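Local coordinates for protein PAN2-PAN3 deadenylation complex catalytic subunit pan2 (Neurospora crassa, PDB 4CZX) that probably shortens the poly(A) tails of mRNA as catalytic subunit of the PAN deadenylation complex, and is represented here by its N-terminal WD40 propeller domain, at residues 283-292 with 304-314; 240-249 with 260-271. One frame throughout, in Å; residues are numbered along the deposited sequence.

How the contacts relate
The two contacts lie in adjacent blades of the beta-propeller, with centres about 14 Å apart. They come in series along the chain: contact 2 closes before contact 1 opens. Each packs the segment that enters a blade against the two strands that follow. Contact 2 runs from the end of strand 235-241, in the preceding blade, to strands 248-251, 258-262 and 267-272. Contact 1 involves strands 290-295, 302-306 and 310-315. The N-terminal strand 10-16 completes the latter blade, so contact 1 sits where the ends of the chain close the ring. The blades touch directly, and Val290 N probably bonds to Gln264 O. Both contacts are built round a hairpin turn, which starts at Asp306 in contact 1 and at Asn263 in contact 2.

Contact 1 of 2, residues 283-292 with 304-314; sequences YTQPQGVVLH and LADNKHNTYVW
Thr284 lays its methyl CG2 over one face of the Trp314 indole. CG2 is 3.5 Å from the centroid of the five-membered ring, a CH-pi contact. OG1 stands between the backbone N and the carbonyl carbon (chi1 57°), off the ring, and bonds to Gly266 O of the preceding blade. At the indole edge a water accepts from both Trp314 NE1 and Gln285 N. Further along, Gln287 N donates to Tyr312 OH at 3.0 Å. Gly288 N meets Asp306 OD2 from above the carboxylate plane, at 3.1 Å. Asn310 ND2 grips two groups, both near its own amide plane: Gln287 OE1 at 2.9 Å and the syn lone pair of Asp306 OD2 at 3.0 Å. Val289 N reaches Asn307 OD1 from one face of the amide, and Lys308 NZ from the other. Leu291 N and His292 N share Ala305 O in a classic beta bulge. The second shell is the 306-309 type I turn. Asp306 OD1 takes Lys308 N, an Asx turn, and Asn310 N from opposite faces. The buried Asp306 carboxylate thus collects backbone and amide N-H groups, much like the hairpin aspartate of WD40 repeats. These donors tie the entering segment to the turn and would probably favour the charged form.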
loop_
_atom_site.group_PDB
_atom_site.type_symbol
_atom_site.label_atom_id
_atom_site.label_comp_id
_atom_site.label_asym_id
_atom_site.label_seq_id
_atom_site.Cartn_x
_atom_site.Cartn_y
_atom_site.Cartn_z
ATOM N N TYR A 283 -10.702 3.022 47.623
ATOM C CA TYR A 283 -9.668 3.613 46.805
ATOM C C TYR A 283 -9.310 2.655 45.685
ATOM O O TYR A 283 -9.433 1.435 45.828
ATOM C CB TYR A 283 -8.441 3.954 47.649
ATOM C CG TYR A 283 -8.723 4.927 48.773
ATOM C CD1 TYR A 283 -8.743 6.297 48.543
ATOM C CD2 TYR A 283 -8.962 4.478 50.065
ATOM C CE1 TYR A 283 -8.996 7.192 49.567
ATOM C CE2 TYR A 283 -9.216 5.363 51.094
ATOM C CZ TYR A 283 -9.233 6.719 50.841
ATOM O OH TYR A 283 -9.486 7.605 51.864
ATOM N N THR A 284 -8.907 3.221 44.558
ATOM C CA THR A 284 -8.380 2.442 43.451
ATOM C C THR A 284 -6.949 2.915 43.239
ATOM O O THR A 284 -6.522 3.882 43.869
ATOM C CB THR A 284 -9.220 2.610 42.178
ATOM O OG1 THR A 284 -9.285 3.995 41.827
ATOM C CG2 THR A 284 -10.645 2.097 42.409
ATOM N N GLN A 285 -6.191 2.239 42.383
ATOM C CA GLN A 285 -4.789 2.621 42.216
ATOM C C GLN A 285 -4.482 2.991 40.786
ATOM O O GLN A 285 -3.677 2.322 40.141
ATOM C CB GLN A 285 -3.860 1.487 42.653
ATOM C CG GLN A 285 -4.382 0.657 43.811
ATOM C CD GLN A 285 -4.550 1.465 45.080
ATOM O OE1 GLN A 285 -3.908 2.501 45.263
ATOM N NE2 GLN A 285 -5.423 0.996 45.966
ATOM N N PRO A 286 -5.128 4.046 40.272
ATOM C CA PRO A 286 -4.854 4.371 38.868
ATOM C C PRO A 286 -3.417 4.848 38.693
ATOM O O PRO A 286 -2.882 5.517 39.575
ATOM C CB PRO A 286 -5.859 5.486 38.561
ATOM C CG PRO A 286 -6.130 6.130 39.879
ATOM C CD PRO A 286 -5.964 5.064 40.932
ATOM N N GLN A 287 -2.787 4.479 37.586
ATOM C CA GLN A 287 -1.440 4.946 37.306
ATOM C C GLN A 287 -1.474 6.450 37.064
ATOM O O GLN A 287 -0.635 7.188 37.569
ATOM C CB GLN A 287 -0.840 4.217 36.098
ATOM C CG GLN A 287 0.580 4.657 35.770
ATOM C CD GLN A 287 1.160 3.965 34.548
ATOM O OE1 GLN A 287 0.461 3.251 33.819
ATOM N NE2 GLN A 287 2.451 4.176 34.316
ATOM N N GLY A 288 -2.461 6.905 36.302
ATOM C CA GLY A 288 -2.577 8.317 35.994
ATOM C C GLY A 288 -3.796 8.970 36.608
ATOM O O GLY A 288 -4.379 8.454 37.561
ATOM N N VAL A 289 -4.169 10.120 36.055
ATOM C CA VAL A 289 -5.359 10.847 36.470
ATOM C C VAL A 289 -6.597 10.172 35.877
ATOM O O VAL A 289 -6.620 9.873 34.687
ATOM C CB VAL A 289 -5.303 12.307 36.007
ATOM C CG1 VAL A 289 -6.588 13.028 36.348
ATOM C CG2 VAL A 289 -4.091 13.016 36.618
ATOM N N VAL A 290 -7.615 9.923 36.695
ATOM C CA VAL A 290 -8.833 9.291 36.190
ATOM C C VAL A 290 -9.551 10.260 35.256
ATOM O O VAL A 290 -9.727 11.435 35.593
ATOM C CB VAL A 290 -9.782 8.852 37.333
ATOM C CG1 VAL A 290 -11.042 8.226 36.761
ATOM C CG2 VAL A 290 -9.079 7.877 38.254
ATOM N N LEU A 291 -9.925 9.773 34.073
ATOM C CA LEU A 291 -10.602 10.588 33.058
ATOM C C LEU A 291 -12.034 10.158 32.771
ATOM O O LEU A 291 -12.856 10.979 32.350
ATOM C CB LEU A 291 -9.832 10.549 31.739
ATOM C CG LEU A 291 -8.473 11.242 31.699
ATOM C CD1 LEU A 291 -7.916 11.132 30.295
ATOM C CD2 LEU A 291 -8.585 12.698 32.124
ATOM N N HIS A 292 -12.312 8.863 32.928
ATOM C CA HIS A 292 -13.652 8.332 32.661
ATOM C C HIS A 292 -14.027 7.253 33.652
ATOM O O HIS A 292 -13.165 6.584 34.222
ATOM C CB HIS A 292 -13.763 7.766 31.227
ATOM C CG HIS A 292 -13.212 8.676 30.181
ATOM N ND1 HIS A 292 -13.871 9.809 29.756
ATOM C CD2 HIS A 292 -12.059 8.618 29.473
ATOM C CE1 HIS A 292 -13.126 10.434 28.858
ATOM N NE2 HIS A 292 -12.027 9.725 28.659
ATOM N N LEU A 304 -12.803 2.386 35.382
ATOM C CA LEU A 304 -12.146 3.686 35.436
ATOM C C LEU A 304 -11.037 3.746 34.392
ATOM O O LEU A 304 -10.194 2.850 34.340
ATOM C CB LEU A 304 -11.554 3.948 36.825
ATOM C CG LEU A 304 -12.451 4.008 38.063
ATOM C CD1 LEU A 304 -12.790 2.616 38.594
ATOM C CD2 LEU A 304 -11.778 4.833 39.142
ATOM N N ALA A 305 -11.034 4.782 33.558
ATOM C CA ALA A 305 -9.948 4.949 32.599
ATOM C C ALA A 305 -9.097 6.132 33.012
ATOM O O ALA A 305 -9.639 7.148 33.457
ATOM C CB ALA A 305 -10.488 5.144 31.180
ATOM N N ASP A 306 -7.773 6.005 32.883
ATOM C CA ASP A 306 -6.883 7.081 33.314
ATOM C C ASP A 306 -6.115 7.696 32.149
ATOM O O ASP A 306 -6.163 7.195 31.020
ATOM C CB ASP A 306 -5.913 6.602 34.417
ATOM C CG ASP A 306 -4.837 5.623 33.925
ATOM O OD1 ASP A 306 -4.551 5.527 32.712
ATOM O OD2 ASP A 306 -4.250 4.940 34.791
ATOM N N ASN A 307 -5.394 8.781 32.423
ATOM C CA ASN A 307 -4.746 9.495 31.333
ATOM C C ASN A 307 -3.436 8.833 30.915
ATOM O O ASN A 307 -2.742 9.335 30.036
ATOM C CB ASN A 307 -4.523 10.964 31.714
ATOM C CG ASN A 307 -3.446 11.147 32.748
ATOM O OD1 ASN A 307 -3.127 10.235 33.505
ATOM N ND2 ASN A 307 -2.870 12.340 32.784
ATOM N N LYS A 308 -3.109 7.702 31.537
ATOM C CA LYS A 308 -1.950 6.901 31.135
ATOM C C LYS A 308 -2.364 5.718 30.242
ATOM O O LYS A 308 -1.589 4.776 30.049
ATOM C CB LYS A 308 -1.200 6.383 32.367
ATOM C CG LYS A 308 -0.552 7.480 33.242
ATOM C CD LYS A 308 0.267 8.474 32.433
ATOM C CE LYS A 308 0.977 9.486 33.347
ATOM N NZ LYS A 308 0.036 10.177 34.289
ATOM N N HIS A 309 -3.591 5.790 29.724
ATOM C CA HIS A 309 -4.186 4.808 28.796
ATOM C C HIS A 309 -4.680 3.508 29.458
ATOM O O HIS A 309 -5.038 2.555 28.761
ATOM C CB HIS A 309 -3.206 4.450 27.660
ATOM C CG HIS A 309 -2.827 5.606 26.784
ATOM N ND1 HIS A 309 -2.721 5.493 25.414
ATOM C CD2 HIS A 309 -2.501 6.889 27.080
ATOM C CE1 HIS A 309 -2.364 6.657 24.902
ATOM N NE2 HIS A 309 -2.221 7.520 25.891
ATOM N N ASN A 310 -4.725 3.455 30.785
ATOM C CA ASN A 310 -5.228 2.251 31.443
ATOM C C ASN A 310 -6.720 2.315 31.667
ATOM O O ASN A 310 -7.256 3.371 31.985
ATOM C CB ASN A 310 -4.552 2.027 32.795
ATOM C CG ASN A 310 -3.051 2.058 32.708
ATOM O OD1 ASN A 310 -2.439 1.176 32.107
ATOM N ND2 ASN A 310 -2.439 3.075 33.319
ATOM N N THR A 311 -7.395 1.183 31.500
ATOM C CA THR A 311 -8.760 1.051 31.994
ATOM C C THR A 311 -8.817 -0.119 32.963
ATOM O O THR A 311 -8.349 -1.215 32.648
ATOM C CB THR A 311 -9.774 0.843 30.867
ATOM O OG1 THR A 311 -9.839 2.031 30.072
ATOM C CG2 THR A 311 -11.164 0.560 31.439
ATOM N N TYR A 312 -9.377 0.140 34.145
ATOM C CA TYR A 312 -9.438 -0.822 35.235
ATOM C C TYR A 312 -10.872 -1.228 35.507
ATOM O O TYR A 312 -11.786 -0.419 35.362
ATOM C CB TYR A 312 -8.859 -0.245 36.527
ATOM C CG TYR A 312 -7.471 0.331 36.429
ATOM C CD1 TYR A 312 -7.270 1.641 36.020
ATOM C CD2 TYR A 312 -6.363 -0.422 36.783
ATOM C CE1 TYR A 312 -6.000 2.181 35.946
ATOM C CE2 TYR A 312 -5.088 0.108 36.716
ATOM C CZ TYR A 312 -4.912 1.411 36.292
ATOM O OH TYR A 312 -3.645 1.943 36.211
ATOM N N VAL A 313 -11.067 -2.475 35.916
ATOM C CA VAL A 313 -12.354 -2.892 36.459
ATOM C C VAL A 313 -12.157 -3.284 37.908
ATOM O O VAL A 313 -11.277 -4.081 38.229
ATOM C CB VAL A 313 -12.972 -4.060 35.672
ATOM C CG1 VAL A 313 -14.137 -4.691 36.454
ATOM C CG2 VAL A 313 -13.451 -3.579 34.323
ATOM N N TRP A 314 -12.975 -2.698 38.781
ATOM C CA TRP A 314 -12.947 -2.990 40.204
ATOM C C TRP A 314 -14.290 -3.557 40.636
ATOM O O TRP A 314 -15.315 -3.320 39.990
ATOM C CB TRP A 314 -12.622 -1.735 41.021
ATOM C CG TRP A 314 -11.168 -1.325 40.997
ATOM C CD1 TRP A 314 -10.493 -0.747 39.962
ATOM C CD2 TRP A 314 -10.225 -1.453 42.069
ATOM N NE1 TRP A 314 -9.185 -0.512 40.321
ATOM C CE2 TRP A 314 -8.996 -0.938 41.610
ATOM C CE3 TRP A 314 -10.301 -1.954 43.374
ATOM C CZ2 TRP A 314 -7.852 -0.913 42.409
ATOM C CZ3 TRP A 314 -9.165 -1.931 44.164
ATOM C CH2 TRP A 314 -7.957 -1.413 43.680
HETATM O O HOH W 1 -6.653 0.511 39.791
#

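Contact 2 of 2, residues 240-249 with 260-271; sequences VPFAPLAAHV and IVVNQAGQIHVT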
loop_
_atom_site.group_PDB
_atom_site.type_symbol
_atom_site.label_atom_id
_atom_site.label_comp_id
_atom_site.label_asym_id
_atom_site.label_seq_id
_atom_site.Cartn_x
_atom_site.Cartn_y
_atom_site.Cartn_z
ATOM N N VAL A 240 -24.341 16.843 47.311
ATOM C CA VAL A 240 -23.581 15.857 48.066
ATOM C C VAL A 240 -22.138 16.323 48.243
ATOM O O VAL A 240 -21.384 16.429 47.265
ATOM C CB VAL A 240 -23.592 14.480 47.381
ATOM C CG1 VAL A 240 -22.711 13.494 48.145
ATOM C CG2 VAL A 240 -25.017 13.952 47.274
ATOM N N PRO A 241 -21.746 16.605 49.493
ATOM C CA PRO A 241 -20.382 17.061 49.781
ATOM C C PRO A 241 -19.353 16.022 49.365
ATOM O O PRO A 241 -19.515 14.842 49.668
ATOM C CB PRO A 241 -20.383 17.249 51.302
ATOM C CG PRO A 241 -21.833 17.365 51.683
ATOM C CD PRO A 241 -22.562 16.492 50.717
ATOM N N PHE A 242 -18.312 16.455 48.666
ATOM C CA PHE A 242 -17.288 15.540 48.200
ATOM C C PHE A 242 -15.944 16.267 48.145
ATOM O O PHE A 242 -15.504 16.715 47.080
ATOM C CB PHE A 242 -17.672 14.972 46.828
ATOM C CG PHE A 242 -16.838 13.805 46.400
ATOM C CD1 PHE A 242 -17.020 12.556 46.968
ATOM C CD2 PHE A 242 -15.869 13.956 45.426
ATOM C CE1 PHE A 242 -16.253 11.473 46.556
ATOM C CE2 PHE A 242 -15.100 12.877 45.008
ATOM C CZ PHE A 242 -15.288 11.636 45.571
ATOM N N ALA A 243 -15.309 16.384 49.311
ATOM C CA ALA A 243 -14.048 17.113 49.473
ATOM C C ALA A 243 -12.920 16.694 48.522
ATOM O O ALA A 243 -12.119 17.540 48.121
ATOM C CB ALA A 243 -13.567 16.998 50.918
ATOM N N PRO A 244 -12.829 15.397 48.154
ATOM C CA PRO A 244 -11.774 15.080 47.173
ATOM C C PRO A 244 -11.972 15.676 45.776
ATOM O O PRO A 244 -11.122 15.416 44.926
ATOM C CB PRO A 244 -11.819 13.548 47.095
ATOM C CG PRO A 244 -12.383 13.130 48.426
ATOM C CD PRO A 244 -13.397 14.172 48.752
ATOM N N LEU A 245 -13.035 16.461 45.572
ATOM C CA LEU A 245 -13.410 17.072 44.282
ATOM C C LEU A 245 -14.045 16.059 43.341
ATOM O O LEU A 245 -13.409 15.089 42.928
ATOM C CB LEU A 245 -12.219 17.730 43.586
ATOM C CG LEU A 245 -11.516 18.754 44.476
ATOM C CD1 LEU A 245 -10.459 19.490 43.683
ATOM C CD2 LEU A 245 -12.547 19.712 45.093
ATOM N N ALA A 246 -15.293 16.314 42.973
ATOM C CA ALA A 246 -16.087 15.325 42.233
ATOM C C ALA A 246 -15.904 15.455 40.738
ATOM O O ALA A 246 -16.280 16.467 40.150
ATOM C CB ALA A 246 -17.548 15.457 42.591
ATOM N N ALA A 247 -15.350 14.408 40.131
ATOM C CA ALA A 247 -15.038 14.399 38.705
ATOM C C ALA A 247 -16.076 13.596 37.919
ATOM O O ALA A 247 -16.464 13.988 36.815
ATOM C CB ALA A 247 -13.644 13.836 38.482
ATOM N N HIS A 248 -16.508 12.470 38.486
ATOM C CA HIS A 248 -17.487 11.607 37.824
ATOM C C HIS A 248 -18.504 11.063 38.804
ATOM O O HIS A 248 -18.243 10.968 40.016
ATOM C CB HIS A 248 -16.791 10.448 37.102
ATOM C CG HIS A 248 -15.705 10.903 36.183
ATOM N ND1 HIS A 248 -15.958 11.419 34.931
ATOM C CD2 HIS A 248 -14.367 10.970 36.360
ATOM C CE1 HIS A 248 -14.817 11.785 34.375
ATOM N NE2 HIS A 248 -13.838 11.518 35.219
ATOM N N VAL A 249 -19.669 10.716 38.265
ATOM C CA VAL A 249 -20.758 10.203 39.069
ATOM C C VAL A 249 -21.645 9.274 38.242
ATOM O O VAL A 249 -21.890 9.499 37.050
ATOM C CB VAL A 249 -21.610 11.351 39.674
ATOM C CG1 VAL A 249 -22.351 12.118 38.576
ATOM C CG2 VAL A 249 -22.566 10.828 40.739
ATOM N N ILE A 260 -22.592 6.939 43.011
ATOM C CA ILE A 260 -21.212 6.497 43.073
ATOM C C ILE A 260 -20.339 7.635 42.568
ATOM O O ILE A 260 -20.417 7.987 41.406
ATOM C CB ILE A 260 -20.983 5.246 42.220
ATOM C CG1 ILE A 260 -21.948 4.136 42.655
ATOM C CG2 ILE A 260 -19.549 4.784 42.344
ATOM C CD1 ILE A 260 -22.040 2.986 41.645
ATOM N N VAL A 261 -19.527 8.207 43.454
ATOM C CA VAL A 261 -18.793 9.435 43.155
ATOM C C VAL A 261 -17.289 9.213 43.137
ATOM O O VAL A 261 -16.738 8.585 44.046
ATOM C CB VAL A 261 -19.118 10.529 44.187
ATOM C CG1 VAL A 261 -18.512 11.860 43.750
ATOM C CG2 VAL A 261 -20.621 10.635 44.366
ATOM N N VAL A 262 -16.623 9.754 42.119
ATOM C CA VAL A 262 -15.227 9.444 41.873
ATOM C C VAL A 262 -14.407 10.720 41.693
ATOM O O VAL A 262 -14.826 11.630 40.979
ATOM C CB VAL A 262 -15.063 8.562 40.604
ATOM C CG1 VAL A 262 -13.632 8.069 40.479
ATOM C CG2 VAL A 262 -16.038 7.382 40.638
ATOM N N ASN A 263 -13.243 10.778 42.329
ATOM C CA ASN A 263 -12.331 11.899 42.108
ATOM C C ASN A 263 -11.192 11.481 41.181
ATOM O O ASN A 263 -11.055 10.304 40.839
ATOM C CB ASN A 263 -11.818 12.450 43.456
ATOM C CG ASN A 263 -10.458 11.905 43.874
ATOM O OD1 ASN A 263 -10.114 10.751 43.636
ATOM N ND2 ASN A 263 -9.678 12.757 44.536
ATOM N N GLN A 264 -10.370 12.440 40.769
ATOM C CA GLN A 264 -9.371 12.164 39.745
ATOM C C GLN A 264 -8.236 11.258 40.230
ATOM O O GLN A 264 -7.495 10.704 39.417
ATOM C CB GLN A 264 -8.810 13.488 39.213
ATOM C CG GLN A 264 -9.841 14.239 38.368
ATOM C CD GLN A 264 -9.246 15.429 37.634
ATOM O OE1 GLN A 264 -8.562 16.257 38.226
ATOM N NE2 GLN A 264 -9.512 15.515 36.336
ATOM N N ALA A 265 -8.109 11.098 41.543
ATOM C CA ALA A 265 -7.113 10.186 42.101
ATOM C C ALA A 265 -7.663 8.766 42.267
ATOM O O ALA A 265 -6.988 7.880 42.793
ATOM C CB ALA A 265 -6.605 10.713 43.432
ATOM N N GLY A 266 -8.896 8.556 41.830
ATOM C CA GLY A 266 -9.503 7.234 41.912
ATOM C C GLY A 266 -10.143 6.913 43.254
ATOM O O GLY A 266 -10.477 5.757 43.527
ATOM N N GLN A 267 -10.306 7.928 44.099
ATOM C CA GLN A 267 -11.057 7.756 45.336
ATOM C C GLN A 267 -12.545 7.743 45.026
ATOM O O GLN A 267 -13.040 8.595 44.291
ATOM C CB GLN A 267 -10.738 8.860 46.341
ATOM C CG GLN A 267 -11.571 8.766 47.608
ATOM C CD GLN A 267 -11.189 9.797 48.650
ATOM O OE1 GLN A 267 -11.890 9.969 49.649
ATOM N NE2 GLN A 267 -10.071 10.490 48.425
ATOM N N ILE A 268 -13.252 6.768 45.586
ATOM C CA ILE A 268 -14.665 6.573 45.292
ATOM C C ILE A 268 -15.516 6.580 46.564
ATOM O O ILE A 268 -15.162 5.939 47.557
ATOM C CB ILE A 268 -14.897 5.246 44.545
ATOM C CG1 ILE A 268 -14.175 5.259 43.194
ATOM C CG2 ILE A 268 -16.379 4.983 44.347
ATOM C CD1 ILE A 268 -14.307 3.963 42.438
ATOM N N HIS A 269 -16.617 7.326 46.537
ATOM C CA HIS A 269 -17.614 7.267 47.603
ATOM C C HIS A 269 -18.904 6.683 47.058
ATOM O O HIS A 269 -19.375 7.099 45.999
ATOM C CB HIS A 269 -17.902 8.646 48.195
ATOM C CG HIS A 269 -16.746 9.252 48.930
ATOM N ND1 HIS A 269 -16.889 10.345 49.757
ATOM C CD2 HIS A 269 -15.432 8.927 48.958
ATOM C CE1 HIS A 269 -15.713 10.664 50.269
ATOM N NE2 HIS A 269 -14.811 9.821 49.796
ATOM N N VAL A 270 -19.469 5.720 47.781
ATOM C CA VAL A 270 -20.790 5.202 47.455
ATOM C C VAL A 270 -21.720 5.819 48.480
ATOM O O VAL A 270 -21.651 5.487 49.665
ATOM C CB VAL A 270 -20.846 3.667 47.488
ATOM C CG1 VAL A 270 -22.236 3.181 47.116
ATOM C CG2 VAL A 270 -19.820 3.084 46.528
ATOM N N THR A 271 -22.558 6.750 48.036
ATOM C CA THR A 271 -23.267 7.625 48.964
ATOM C C THR A 271 -24.760 7.696 48.710
ATOM O O THR A 271 -25.198 7.954 47.587
ATOM C CB THR A 271 -22.721 9.063 48.897
ATOM O OG1 THR A 271 -21.300 9.045 49.071
ATOM C CG2 THR A 271 -23.359 9.934 49.975
HETATM O O HOH W 2 -11.184 15.248 41.330
HETATM O O HOH W 3 -11.712 13.280 35.301
#
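Phe242 sets its CG anti to the backbone N (chi1 -167°), and His269 keeps its CG beside the backbone N (chi1 -66°). These torsions bring the edge of the phenyl ring to the face of the imidazole. The pair is T-shaped, with centroids 4.6 Å apart and planes at 73°. Phe242 CE1 lies 3.3 Å from His269 CG. The phenyl ring is clamped on both faces. Val261 CG1 sits over its centre, 3.4 Å from the centroid, and Pro244 CD lies over the opposite face. His269 NE2 donates to Gln267 OE1 at 2.9 Å, which fixes the turn of the imidazole. Gln267 in turn lays its amide end against Pro244 CG. A leucine in place of His269 would probably leave the Phe242 edge without its aromatic face and free the Gln267 amide to turn. Asn263 ND2 donates to Pro244 O at 3.1 Å, with that oxygen in its amide plane. Asn263 OD1 takes Gln267 N at 2.9 Å, across the type I turn 263-266. Ala247 N and His248 N both bond to Val262 O, a classic beta bulge in the pairing of strands 248-251 and 258-262. On one side of these paired strands, Val261 and the nearby Ala246 pack on Val226 of strand 225-230, in the preceding blade. On the other, His248 and Val262 touch Phe293 of strand 290-295, in the next blade.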